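Local atomic coordinates of Vlm2 (Streptomyces tsusimaensis, PDB entry 6ECB), a protein that probably releases and cyclises the depsipeptide of valinomycin biosynthesis through its thioesterase domain, the piece of this nonribosomal peptide synthetase described here. Residues G113-F118 with D225-Q230; L124-I129 with P229-D234. All coordinates share one frame; numbering follows the deposited sequence.

Interaction 1 of 2, residues G113-F118 with D225-Q230; sequences GGHIAF and DVVLPQ
His115 and Phe118, one turn apart on helix 112-126 of this alpha/beta-hydrolase thioesterase domain, pack against Val227 and Pro229, where helix 224-227 gives way to a loop. The helix begins within a GxSxG sequence (Gly109, Ser111, Gly113), consistent with the nucleophile elbow of the fold. Two CH-pi contacts carry this buried contact. In the first, Val227 CG2 lies over one face of the imidazole, 4.1 Å from the centroid of the His115 ring and 22° off its normal, displaced toward the CG-CD2 rim. CG2 owes this place to the Val227 torsion (chi1 -49°), which sets it between backbone N and carbonyl carbon. In the second, Pro229 CB stands over a face of the phenyl ring, 3.9 Å from the centroid of Phe118, and its closest ring atom is Phe118 CE1 at 3.6 Å. Phe118 CG is anti to its own backbone N (chi1 179°), which carries the ring out toward the proline. An alanine in place of Phe118 would probably leave Pro229 without its aromatic platform and open a gap between the helix and the loop. No hydrogen bond crosses between the two segments, yet the imidazole nitrogens have partners nearby: His115 NE2 makes weak hydrogen bonds to the carbonyls of Pro140 and Pro141, and ND1 a weak one to that of Ser111. These weak bonds are consistent with the ring orientation that meets Val227. Val227 also touches Phe86 of helix 86-97, and Phe118 touches Leu134 of strand 134-137. The imidazole also comes close to the backbone at the end of helix 224-227, His115 CD2 lying 3.5 Å from Val227 O.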
# COMPACT_ATOMS: atom_id res chain seq x y z
N GLY A 113 1.79 -4.11 -0.76
CA GLY A 113 2.58 -2.93 -1.03
C GLY A 113 3.88 -2.91 -0.26
O GLY A 113 4.87 -2.35 -0.73
N GLY A 114 3.91 -3.54 0.92
CA GLY A 114 5.17 -3.63 1.67
C GLY A 114 6.20 -4.51 0.97
O GLY A 114 7.39 -4.16 0.90
N HIS A 115 5.76 -5.66 0.44
CA HIS A 115 6.70 -6.49 -0.29
C HIS A 115 7.17 -5.81 -1.56
O HIS A 115 8.34 -5.90 -1.91
CB HIS A 115 6.07 -7.83 -0.63
CG HIS A 115 5.61 -8.54 0.57
ND1 HIS A 115 4.38 -8.30 1.14
CD2 HIS A 115 6.24 -9.43 1.38
CE1 HIS A 115 4.26 -9.04 2.23
NE2 HIS A 115 5.37 -9.72 2.40
N ILE A 116 6.24 -5.17 -2.28
CA ILE A 116 6.64 -4.44 -3.46
C ILE A 116 7.65 -3.36 -3.10
O ILE A 116 8.66 -3.17 -3.78
CB ILE A 116 5.42 -3.84 -4.18
CG1 ILE A 116 4.55 -4.97 -4.73
CG2 ILE A 116 5.88 -2.94 -5.32
CD1 ILE A 116 3.21 -4.49 -5.27
N ALA A 117 7.38 -2.63 -2.01
CA ALA A 117 8.27 -1.56 -1.57
C ALA A 117 9.67 -2.08 -1.24
O ALA A 117 10.67 -1.45 -1.57
CB ALA A 117 7.66 -0.87 -0.36
N PHE A 118 9.74 -3.24 -0.57
CA PHE A 118 11.06 -3.82 -0.28
C PHE A 118 11.83 -4.07 -1.57
O PHE A 118 13.00 -3.66 -1.72
CB PHE A 118 10.90 -5.13 0.52
CG PHE A 118 12.23 -5.79 0.82
CD1 PHE A 118 12.84 -6.63 -0.10
CD2 PHE A 118 12.90 -5.52 2.01
CE1 PHE A 118 14.09 -7.20 0.17
CE2 PHE A 118 14.14 -6.07 2.28
CZ PHE A 118 14.74 -6.90 1.37
N ASP A 225 5.99 -17.44 -1.89
CA ASP A 225 7.41 -17.70 -2.06
C ASP A 225 8.07 -16.71 -3.00
O ASP A 225 9.27 -16.44 -2.86
CB ASP A 225 7.63 -19.13 -2.57
CG ASP A 225 7.07 -20.18 -1.63
OD1 ASP A 225 7.10 -19.97 -0.40
OD2 ASP A 225 6.60 -21.23 -2.12
N VAL A 226 7.32 -16.14 -3.94
CA VAL A 226 7.85 -15.14 -4.87
C VAL A 226 8.01 -13.78 -4.19
O VAL A 226 8.96 -13.04 -4.48
CB VAL A 226 6.92 -15.04 -6.09
CG1 VAL A 226 7.29 -13.87 -6.94
CG2 VAL A 226 6.96 -16.36 -6.90
N VAL A 227 7.07 -13.40 -3.31
CA VAL A 227 7.11 -12.06 -2.72
C VAL A 227 8.00 -12.01 -1.48
O VAL A 227 8.34 -10.92 -1.02
CB VAL A 227 5.71 -11.50 -2.39
CG1 VAL A 227 4.76 -11.66 -3.59
CG2 VAL A 227 5.12 -12.14 -1.16
N LEU A 228 8.40 -13.16 -0.94
CA LEU A 228 9.30 -13.16 0.21
C LEU A 228 10.61 -12.46 -0.13
O LEU A 228 11.20 -12.73 -1.19
CB LEU A 228 9.58 -14.61 0.64
CG LEU A 228 10.42 -14.75 1.91
CD1 LEU A 228 9.58 -14.42 3.13
CD2 LEU A 228 11.01 -16.16 2.02
N PRO A 229 11.10 -11.55 0.71
CA PRO A 229 12.43 -10.98 0.48
C PRO A 229 13.48 -12.08 0.39
O PRO A 229 13.37 -13.13 1.03
CB PRO A 229 12.63 -10.09 1.71
CG PRO A 229 11.26 -9.67 2.10
CD PRO A 229 10.39 -10.86 1.80
N GLN A 230 14.50 -11.83 -0.41
CA GLN A 230 15.55 -12.82 -0.65
C GLN A 230 16.95 -12.23 -0.61
O GLN A 230 17.90 -12.92 -1.01
CB GLN A 230 15.36 -13.50 -2.01
CG GLN A 230 14.20 -14.46 -2.09
CD GLN A 230 14.33 -15.65 -1.15
OE1 GLN A 230 15.37 -15.85 -0.51
NE2 GLN A 230 13.28 -16.45 -1.07

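Interaction 2 of 2, residues L124-I129 with P229-D234; sequences LLDRGI and PQRKLD
Leu125 and Asp126, in the last turn of helix 112-126, face the irregular segment 229-234, the backbones coming closest at Leu125 and Asp234, whose CA atoms are 8.1 Å apart. The helix ends in a Schellman motif: Ile129 N bonds to Leu124 O and Gly128 N to Leu125 O, with Gly128, at positive phi, as the C-prime residue. From the last helical turn, Asp126 reaches toward Arg231, which comes from the opposite direction, and the two form a salt bridge. The guanidinium presents its NH1-NH2 end to the carboxylate, the two planes 40° apart. Arg231 NH2 bonds to Asp126 OD1 at 2.9 Å, nearly in the guanidinium plane, while NH1 reaches both oxygens, at 3.1 Å from Asp126 OD1 and 3.1 Å from Asp126 OD2. OD1 therefore accepts from two nitrogens, and all three bonds arrive on the syn side of the carboxylate. A bend at chi3 of Arg231 (-112°) turns the otherwise extended chain toward the aspartate. Beside this charged pair, two leucine side chains cross at about a right angle, Leu125 CD1 lying only 3.4 Å from Leu233 CD1, tighter than usual for two carbons. The same Leu125 methyl also lies 4.0 Å from the backbone N of Asp234. Asp234 turns its own OD2 to Arg130 in a second salt bridge, just past the helix end. The contact thus sits at the surface, fixing the C-terminal end of helix 112-126 to the loop that leads from helix 224-227 into strand 237-241, with Leu233 bonded through its backbone to Tyr259 and Ala261.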
# COMPACT_ATOMS: atom_id res chain seq x y z
N LEU A 124 16.07 0.17 -6.76
CA LEU A 124 16.64 1.52 -6.80
C LEU A 124 18.11 1.49 -6.37
O LEU A 124 18.95 2.12 -7.00
CB LEU A 124 15.83 2.45 -5.91
CG LEU A 124 14.42 2.75 -6.42
CD1 LEU A 124 13.65 3.54 -5.38
CD2 LEU A 124 14.43 3.50 -7.75
N LEU A 125 18.43 0.76 -5.29
CA LEU A 125 19.82 0.72 -4.86
C LEU A 125 20.72 0.15 -5.95
O LEU A 125 21.82 0.65 -6.19
CB LEU A 125 19.94 -0.13 -3.60
CG LEU A 125 19.27 0.43 -2.35
CD1 LEU A 125 19.30 -0.64 -1.27
CD2 LEU A 125 19.96 1.65 -1.87
N ASP A 126 20.24 -0.88 -6.65
CA ASP A 126 21.02 -1.48 -7.73
C ASP A 126 21.28 -0.49 -8.85
O ASP A 126 22.26 -0.65 -9.59
CB ASP A 126 20.30 -2.69 -8.28
CG ASP A 126 20.32 -3.87 -7.35
OD1 ASP A 126 21.05 -3.87 -6.35
OD2 ASP A 126 19.56 -4.81 -7.63
N ARG A 127 20.40 0.50 -9.03
CA ARG A 127 20.56 1.53 -10.04
C ARG A 127 21.27 2.77 -9.52
O ARG A 127 21.37 3.76 -10.25
CB ARG A 127 19.20 1.97 -10.60
CG ARG A 127 18.33 0.88 -11.18
CD ARG A 127 16.90 1.41 -11.47
NE ARG A 127 16.94 2.69 -12.19
CZ ARG A 127 15.86 3.33 -12.64
NH1 ARG A 127 14.65 2.81 -12.45
NH2 ARG A 127 15.99 4.49 -13.28
N GLY A 128 21.78 2.76 -8.29
CA GLY A 128 22.51 3.92 -7.80
C GLY A 128 21.62 5.00 -7.22
O GLY A 128 21.98 6.18 -7.26
N ILE A 129 20.44 4.63 -6.72
CA ILE A 129 19.49 5.55 -6.10
C ILE A 129 19.23 5.04 -4.70
O ILE A 129 18.75 3.91 -4.54
CB ILE A 129 18.19 5.63 -6.90
CG1 ILE A 129 18.49 6.07 -8.34
CG2 ILE A 129 17.16 6.55 -6.20
CD1 ILE A 129 17.27 5.92 -9.26
N PRO A 229 11.10 -11.55 0.71
CA PRO A 229 12.43 -10.98 0.48
C PRO A 229 13.48 -12.08 0.39
O PRO A 229 13.37 -13.13 1.03
CB PRO A 229 12.63 -10.09 1.71
CG PRO A 229 11.26 -9.67 2.10
CD PRO A 229 10.39 -10.86 1.80
N GLN A 230 14.50 -11.83 -0.41
CA GLN A 230 15.55 -12.82 -0.65
C GLN A 230 16.95 -12.23 -0.61
O GLN A 230 17.90 -12.92 -1.01
CB GLN A 230 15.36 -13.50 -2.01
CG GLN A 230 14.20 -14.46 -2.09
CD GLN A 230 14.33 -15.65 -1.15
OE1 GLN A 230 15.37 -15.85 -0.51
NE2 GLN A 230 13.28 -16.45 -1.07
N ARG A 231 17.12 -10.98 -0.20
CA ARG A 231 18.43 -10.38 0.03
C ARG A 231 18.27 -9.37 1.15
O ARG A 231 17.16 -9.06 1.58
CB ARG A 231 18.99 -9.74 -1.25
CG ARG A 231 18.24 -8.51 -1.71
CD ARG A 231 18.83 -7.99 -3.01
NE ARG A 231 19.50 -6.70 -2.84
CZ ARG A 231 20.01 -6.00 -3.85
NH1 ARG A 231 19.92 -6.48 -5.08
NH2 ARG A 231 20.59 -4.83 -3.63
N LYS A 232 19.39 -8.88 1.66
CA LYS A 232 19.33 -7.87 2.70
C LYS A 232 19.32 -6.49 2.06
O LYS A 232 20.03 -6.24 1.08
CB LYS A 232 20.48 -7.97 3.68
CG LYS A 232 20.55 -9.28 4.47
CD LYS A 232 21.41 -9.05 5.68
CE LYS A 232 21.65 -10.29 6.50
NZ LYS A 232 22.14 -9.88 7.83
N LEU A 233 18.53 -5.60 2.63
CA LEU A 233 18.39 -4.25 2.12
C LEU A 233 19.30 -3.33 2.91
O LEU A 233 19.33 -3.37 4.14
CB LEU A 233 16.92 -3.81 2.24
CG LEU A 233 16.59 -2.43 1.73
CD1 LEU A 233 16.74 -2.34 0.22
CD2 LEU A 233 15.17 -2.08 2.15
N ASP A 234 20.07 -2.51 2.20
CA ASP A 234 21.10 -1.70 2.81
C ASP A 234 20.64 -0.28 3.14
O ASP A 234 21.42 0.66 2.99
CB ASP A 234 22.32 -1.66 1.88
CG ASP A 234 23.51 -0.98 2.50
OD1 ASP A 234 23.76 -1.24 3.68
OD2 ASP A 234 24.18 -0.17 1.81

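From the N terminus, the chain runs along strand 105-110 into helix 112-126, whose early part enters interaction 1 and whose end enters interaction 2. It then passes through strand 134-137 and the helices between 157 and 220 before returning through residues 225-234. Each contact closes a loop of about a hundred residues. Because the helix and the returning segment run in the same direction, the two loops cross rather than nest. Pro229 and Gln230 lie in the segments of both interactions, though only Pro229 makes contact, in interaction 1, and Phe118 joins them, its CZ lying 3.3 Å from Arg231 O. Together they bind the returning segment along helix 112-126 before strand 237-241 enters the central sheet.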